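Long-range contact in FAD synthetase (Saccharomyces cerevisiae, PDB 2WSI), which catalyses the adenylation of FMN with ATP to form the coenzyme FAD, releasing diphosphate: residues 99-111 with 124-136. Residues are numbered along the deposited sequence; the frame is centred on the assembly and turned at random.
Sequences MQRLPTVFIDQEE and SERYCLSLYESQR. With FAD (flavin-adenine dinucleotide), chain C.
Leu102 O is gripped by two donors, Ser130 N at 2.8 Å and Thr104 OG1 at 2.9 Å, which reach it from opposite faces of its carbonyl plane. It lies in the parallel pairing of strands 102-106 and 129-133, the two ends of a beta-alpha-beta crossover through helix 114-126. Strand 129-133 borders the sheet of this PAPS reductase-family domain; strand 102-106 pairs on its far side with strand 56-59. The backbone ladder runs on through Thr104, Tyr132 and Phe106 to Ser134 N.

Thr104 OG1 also sits 3.5 Å from Leu129 CB. The same residue's CG2 lies anti to the backbone N, since chi1 of -59° sets OG1 beside that N, and it meets Leu131 CD1. With an alanine here both branches go, which would probably cost Leu102 O its hydroxyl donor and open a gap beside Leu129 and Leu131. On the same face, the Phe106 and Glu133 side chains run side by side, ring and carboxylate planes 47° apart. On the other face, Val105 CG2 touches Tyr132 CD2, and Phe148 of helix 144-154 packs on Val105.

Past the strands, Asp108 N donates to Ser134 OG (2.9 Å), which in turn donates to a water that also bridges Asp108 O and Gln135 O. One residue earlier, the backbone pairs with the adenine of FAD: Ile107 N donates to N1A, and FAD N6A donates back to Ile107 O, each bond 2.9 Å long.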
# COMPACT_ATOMS: atom_id res chain seq x y z
N MET A 99 5.75 14.52 18.17
CA MET A 99 7.00 14.04 17.60
C MET A 99 7.19 12.57 17.99
O MET A 99 7.63 12.26 19.09
CB MET A 99 8.18 14.91 18.06
CG MET A 99 9.50 14.65 17.31
SD MET A 99 9.76 15.48 15.70
CE MET A 99 10.11 17.18 16.11
N GLN A 100 6.84 11.68 17.07
CA GLN A 100 6.85 10.25 17.31
C GLN A 100 6.80 9.48 15.99
O GLN A 100 6.70 10.07 14.91
CB GLN A 100 5.62 9.86 18.13
CG GLN A 100 4.30 10.10 17.39
CD GLN A 100 3.15 9.38 18.05
OE1 GLN A 100 2.46 9.96 18.88
NE2 GLN A 100 2.95 8.09 17.70
N ARG A 101 6.84 8.15 16.08
CA ARG A 101 6.77 7.28 14.90
C ARG A 101 5.44 6.52 14.86
O ARG A 101 4.80 6.34 15.89
CB ARG A 101 7.95 6.31 14.91
CG ARG A 101 9.30 7.03 15.05
CD ARG A 101 10.48 6.13 14.82
NE ARG A 101 10.57 5.12 15.86
CZ ARG A 101 11.53 4.20 15.94
NH1 ARG A 101 12.50 4.16 15.03
NH2 ARG A 101 11.52 3.33 16.94
N LEU A 102 5.04 6.09 13.67
CA LEU A 102 3.75 5.41 13.46
C LEU A 102 3.90 3.91 13.70
O LEU A 102 4.70 3.26 13.05
CB LEU A 102 3.29 5.63 12.01
CG LEU A 102 1.82 5.30 11.77
CD1 LEU A 102 0.94 6.34 12.45
CD2 LEU A 102 1.50 5.27 10.27
N PRO A 103 3.12 3.35 14.64
CA PRO A 103 3.33 1.93 14.93
C PRO A 103 2.97 1.05 13.74
O PRO A 103 1.85 1.14 13.21
CB PRO A 103 2.38 1.65 16.09
CG PRO A 103 2.02 2.99 16.65
CD PRO A 103 2.14 3.99 15.54
N THR A 104 3.88 0.16 13.38
CA THR A 104 3.79 -0.55 12.12
C THR A 104 4.30 -1.96 12.34
O THR A 104 5.19 -2.17 13.17
CB THR A 104 4.63 0.16 11.02
OG1 THR A 104 4.17 1.51 10.85
CG2 THR A 104 4.56 -0.60 9.66
N VAL A 105 3.74 -2.93 11.62
CA VAL A 105 4.17 -4.31 11.77
C VAL A 105 4.47 -4.90 10.41
O VAL A 105 3.64 -4.76 9.51
CB VAL A 105 3.10 -5.18 12.48
CG1 VAL A 105 1.72 -4.88 11.95
CG2 VAL A 105 3.41 -6.68 12.30
N PHE A 106 5.64 -5.53 10.26
CA PHE A 106 6.04 -6.17 9.02
C PHE A 106 6.41 -7.60 9.34
O PHE A 106 7.29 -7.84 10.17
CB PHE A 106 7.27 -5.48 8.41
CG PHE A 106 7.84 -6.20 7.20
CD1 PHE A 106 7.00 -6.73 6.22
CD2 PHE A 106 9.21 -6.35 7.05
CE1 PHE A 106 7.51 -7.38 5.11
CE2 PHE A 106 9.75 -7.02 5.93
CZ PHE A 106 8.89 -7.53 4.97
N ILE A 107 5.75 -8.55 8.70
CA ILE A 107 6.14 -9.94 8.92
C ILE A 107 7.16 -10.31 7.86
O ILE A 107 6.85 -10.38 6.67
CB ILE A 107 4.94 -10.89 8.93
CG1 ILE A 107 3.88 -10.42 9.93
CG2 ILE A 107 5.42 -12.32 9.28
CD1 ILE A 107 4.41 -10.22 11.38
N ASP A 108 8.41 -10.49 8.30
CA ASP A 108 9.49 -10.87 7.41
C ASP A 108 9.61 -12.39 7.39
O ASP A 108 9.58 -13.03 8.44
CB ASP A 108 10.81 -10.26 7.89
CG ASP A 108 11.90 -10.31 6.85
OD1 ASP A 108 11.58 -10.38 5.64
OD2 ASP A 108 13.09 -10.26 7.23
N GLN A 109 9.77 -12.97 6.20
CA GLN A 109 9.80 -14.42 6.05
C GLN A 109 11.05 -14.85 5.27
O GLN A 109 11.72 -14.02 4.68
CB GLN A 109 8.51 -14.88 5.38
CG GLN A 109 7.28 -14.22 6.02
CD GLN A 109 5.97 -14.56 5.32
OE1 GLN A 109 5.63 -14.00 4.27
NE2 GLN A 109 5.22 -15.49 5.90
N GLU A 110 11.36 -16.15 5.28
CA GLU A 110 12.58 -16.62 4.62
C GLU A 110 12.49 -16.37 3.12
O GLU A 110 13.50 -16.09 2.47
CB GLU A 110 12.85 -18.10 4.89
CG GLU A 110 13.70 -18.37 6.14
CD GLU A 110 15.18 -18.01 5.97
OE1 GLU A 110 15.65 -17.82 4.82
OE2 GLU A 110 15.87 -17.93 7.00
N GLU A 111 11.28 -16.47 2.57
CA GLU A 111 11.11 -16.31 1.13
C GLU A 111 10.86 -14.86 0.70
O GLU A 111 10.50 -14.60 -0.45
CB GLU A 111 9.98 -17.22 0.64
CG GLU A 111 10.30 -18.69 0.87
CD GLU A 111 11.64 -19.09 0.26
OE1 GLU A 111 11.86 -18.83 -0.95
OE2 GLU A 111 12.49 -19.65 0.99
N SER A 124 10.10 2.90 5.62
CA SER A 124 9.90 3.07 7.06
C SER A 124 10.59 4.36 7.52
O SER A 124 10.10 5.06 8.40
CB SER A 124 10.46 1.89 7.84
OG SER A 124 9.58 0.78 7.75
N GLU A 125 11.75 4.66 6.94
CA GLU A 125 12.45 5.88 7.31
C GLU A 125 11.80 7.11 6.66
O GLU A 125 11.68 8.17 7.30
CB GLU A 125 13.94 5.78 6.97
CG GLU A 125 14.64 4.70 7.81
CD GLU A 125 15.24 5.23 9.12
OE1 GLU A 125 14.83 6.33 9.56
OE2 GLU A 125 16.13 4.54 9.70
N ARG A 126 11.36 7.00 5.41
CA ARG A 126 10.65 8.10 4.77
C ARG A 126 9.36 8.48 5.52
O ARG A 126 9.04 9.65 5.68
CB ARG A 126 10.29 7.73 3.33
CG ARG A 126 9.87 8.90 2.46
CD ARG A 126 9.57 8.45 1.00
NE ARG A 126 9.00 9.54 0.21
CZ ARG A 126 9.62 10.68 -0.08
NH1 ARG A 126 10.86 10.90 0.35
NH2 ARG A 126 9.00 11.62 -0.80
N TYR A 127 8.58 7.50 5.93
CA TYR A 127 7.24 7.82 6.49
C TYR A 127 7.27 7.80 8.03
O TYR A 127 6.24 7.90 8.66
CB TYR A 127 6.19 6.85 5.99
CG TYR A 127 6.09 6.80 4.50
CD1 TYR A 127 5.93 7.97 3.77
CD2 TYR A 127 6.16 5.59 3.82
CE1 TYR A 127 5.84 7.93 2.38
CE2 TYR A 127 6.06 5.55 2.43
CZ TYR A 127 5.89 6.72 1.72
OH TYR A 127 5.80 6.68 0.36
N CYS A 128 8.47 7.64 8.60
CA CYS A 128 8.63 7.70 10.05
C CYS A 128 7.76 6.65 10.74
O CYS A 128 6.97 6.95 11.66
CB CYS A 128 8.27 9.11 10.58
SG CYS A 128 9.02 9.49 12.18
N LEU A 129 7.95 5.41 10.30
CA LEU A 129 7.28 4.26 10.87
C LEU A 129 8.12 3.67 11.98
O LEU A 129 9.32 3.55 11.85
CB LEU A 129 7.10 3.18 9.81
CG LEU A 129 6.46 3.70 8.52
CD1 LEU A 129 6.26 2.53 7.53
CD2 LEU A 129 5.15 4.41 8.85
N SER A 130 7.46 3.27 13.05
CA SER A 130 8.11 2.51 14.11
C SER A 130 7.86 1.06 13.79
O SER A 130 6.77 0.53 14.03
CB SER A 130 7.51 2.82 15.47
OG SER A 130 8.11 2.00 16.47
N LEU A 131 8.87 0.42 13.24
CA LEU A 131 8.66 -0.90 12.66
C LEU A 131 8.94 -2.04 13.61
O LEU A 131 10.07 -2.22 14.08
CB LEU A 131 9.55 -1.02 11.43
CG LEU A 131 9.29 -2.24 10.56
CD1 LEU A 131 7.98 -2.03 9.76
CD2 LEU A 131 10.46 -2.43 9.66
N TYR A 132 7.92 -2.83 13.92
CA TYR A 132 8.15 -4.17 14.43
C TYR A 132 8.35 -5.05 13.22
O TYR A 132 7.48 -5.10 12.33
CB TYR A 132 6.94 -4.66 15.20
CG TYR A 132 6.97 -6.13 15.56
CD1 TYR A 132 7.55 -6.58 16.74
CD2 TYR A 132 6.37 -7.08 14.72
CE1 TYR A 132 7.54 -7.95 17.07
CE2 TYR A 132 6.35 -8.43 15.04
CZ TYR A 132 6.93 -8.86 16.21
OH TYR A 132 6.88 -10.21 16.49
N GLU A 133 9.49 -5.74 13.15
CA GLU A 133 9.72 -6.75 12.11
C GLU A 133 9.99 -8.13 12.72
O GLU A 133 10.99 -8.31 13.42
CB GLU A 133 10.91 -6.35 11.21
CG GLU A 133 11.22 -7.42 10.15
CD GLU A 133 12.28 -6.99 9.13
OE1 GLU A 133 12.94 -5.95 9.34
OE2 GLU A 133 12.47 -7.71 8.13
N SER A 134 9.12 -9.09 12.44
CA SER A 134 9.32 -10.46 12.88
C SER A 134 10.67 -10.98 12.39
O SER A 134 11.25 -10.44 11.47
CB SER A 134 8.21 -11.36 12.34
OG SER A 134 8.36 -11.56 10.96
N GLN A 135 11.14 -12.05 13.01
CA GLN A 135 12.42 -12.66 12.67
C GLN A 135 12.18 -13.71 11.60
O GLN A 135 11.33 -14.58 11.77
CB GLN A 135 13.04 -13.30 13.92
CG GLN A 135 12.77 -12.54 15.22
CD GLN A 135 11.49 -12.97 15.94
OE1 GLN A 135 10.36 -12.66 15.51
NE2 GLN A 135 11.66 -13.67 17.07
N ARG A 136 12.90 -13.65 10.48
CA ARG A 136 12.54 -14.52 9.34
C ARG A 136 12.68 -15.99 9.69
O ARG A 136 11.79 -16.79 9.39
CB ARG A 136 13.35 -14.20 8.07
CG ARG A 136 14.83 -14.51 8.14
CD ARG A 136 15.57 -13.81 7.01
NE ARG A 136 15.98 -12.46 7.39
CZ ARG A 136 17.18 -12.15 7.88
NH1 ARG A 136 18.11 -13.09 8.04
NH2 ARG A 136 17.46 -10.89 8.20
PA FAD C . -1.89 -10.22 1.05
O1A FAD C . -0.80 -10.49 0.06
O2A FAD C . -1.86 -11.22 2.18
O5B FAD C . -1.91 -8.69 1.60
C5B FAD C . -3.08 -8.21 2.23
C4B FAD C . -2.67 -7.20 3.31
O4B FAD C . -2.19 -7.88 4.44
C3B FAD C . -1.54 -6.30 2.84
O3B FAD C . -2.02 -5.16 2.19
C2B FAD C . -0.85 -5.96 4.15
O2B FAD C . -1.51 -4.88 4.79
C1B FAD C . -1.05 -7.21 4.96
N9A FAD C . 0.13 -8.07 4.79
C8A FAD C . 0.31 -9.10 3.90
N7A FAD C . 1.55 -9.63 4.10
C5A FAD C . 2.15 -8.93 5.09
C6A FAD C . 3.39 -9.01 5.69
N6A FAD C . 4.30 -9.94 5.33
N1A FAD C . 3.68 -8.15 6.70
C2A FAD C . 2.78 -7.20 7.14
N3A FAD C . 1.56 -7.09 6.51
C4A FAD C . 1.26 -7.96 5.53
N1 FAD C . -7.88 -14.33 7.10
C2 FAD C . -8.98 -14.94 7.64
O2 FAD C . -9.55 -15.85 7.04
N3 FAD C . -9.45 -14.55 8.87
C4 FAD C . -8.82 -13.54 9.57
O4 FAD C . -9.30 -13.23 10.67
C4X FAD C . -7.69 -12.91 9.02
N5 FAD C . -7.03 -11.89 9.69
C5X FAD C . -5.93 -11.28 9.13
C6 FAD C . -5.25 -10.25 9.79
C7 FAD C . -4.12 -9.67 9.21
C7M FAD C . -3.37 -8.57 9.90
C8 FAD C . -3.69 -10.11 7.96
C8M FAD C . -2.49 -9.48 7.31
C9 FAD C . -4.37 -11.12 7.31
C9A FAD C . -5.47 -11.71 7.88
N10 FAD C . -6.12 -12.73 7.21
C10 FAD C . -7.24 -13.31 7.77
C1' FAD C . -5.63 -13.16 5.85
C2' FAD C . -6.30 -12.31 4.75
O2' FAD C . -7.70 -12.26 4.85
C3' FAD C . -5.93 -12.77 3.34
O3' FAD C . -6.57 -13.99 3.07
C4' FAD C . -4.43 -12.93 3.20
O4' FAD C . -3.77 -11.79 3.71
C5' FAD C . -4.04 -13.09 1.73
O5' FAD C . -4.78 -12.16 0.95
P FAD C . -4.09 -11.37 -0.26
O1P FAD C . -3.11 -12.28 -0.97
O2P FAD C . -5.15 -10.75 -1.15
O3P FAD C . -3.31 -10.11 0.33
O HOH W 1 8.87 -14.29 11.06
O HOH W 2 13.77 -10.56 10.11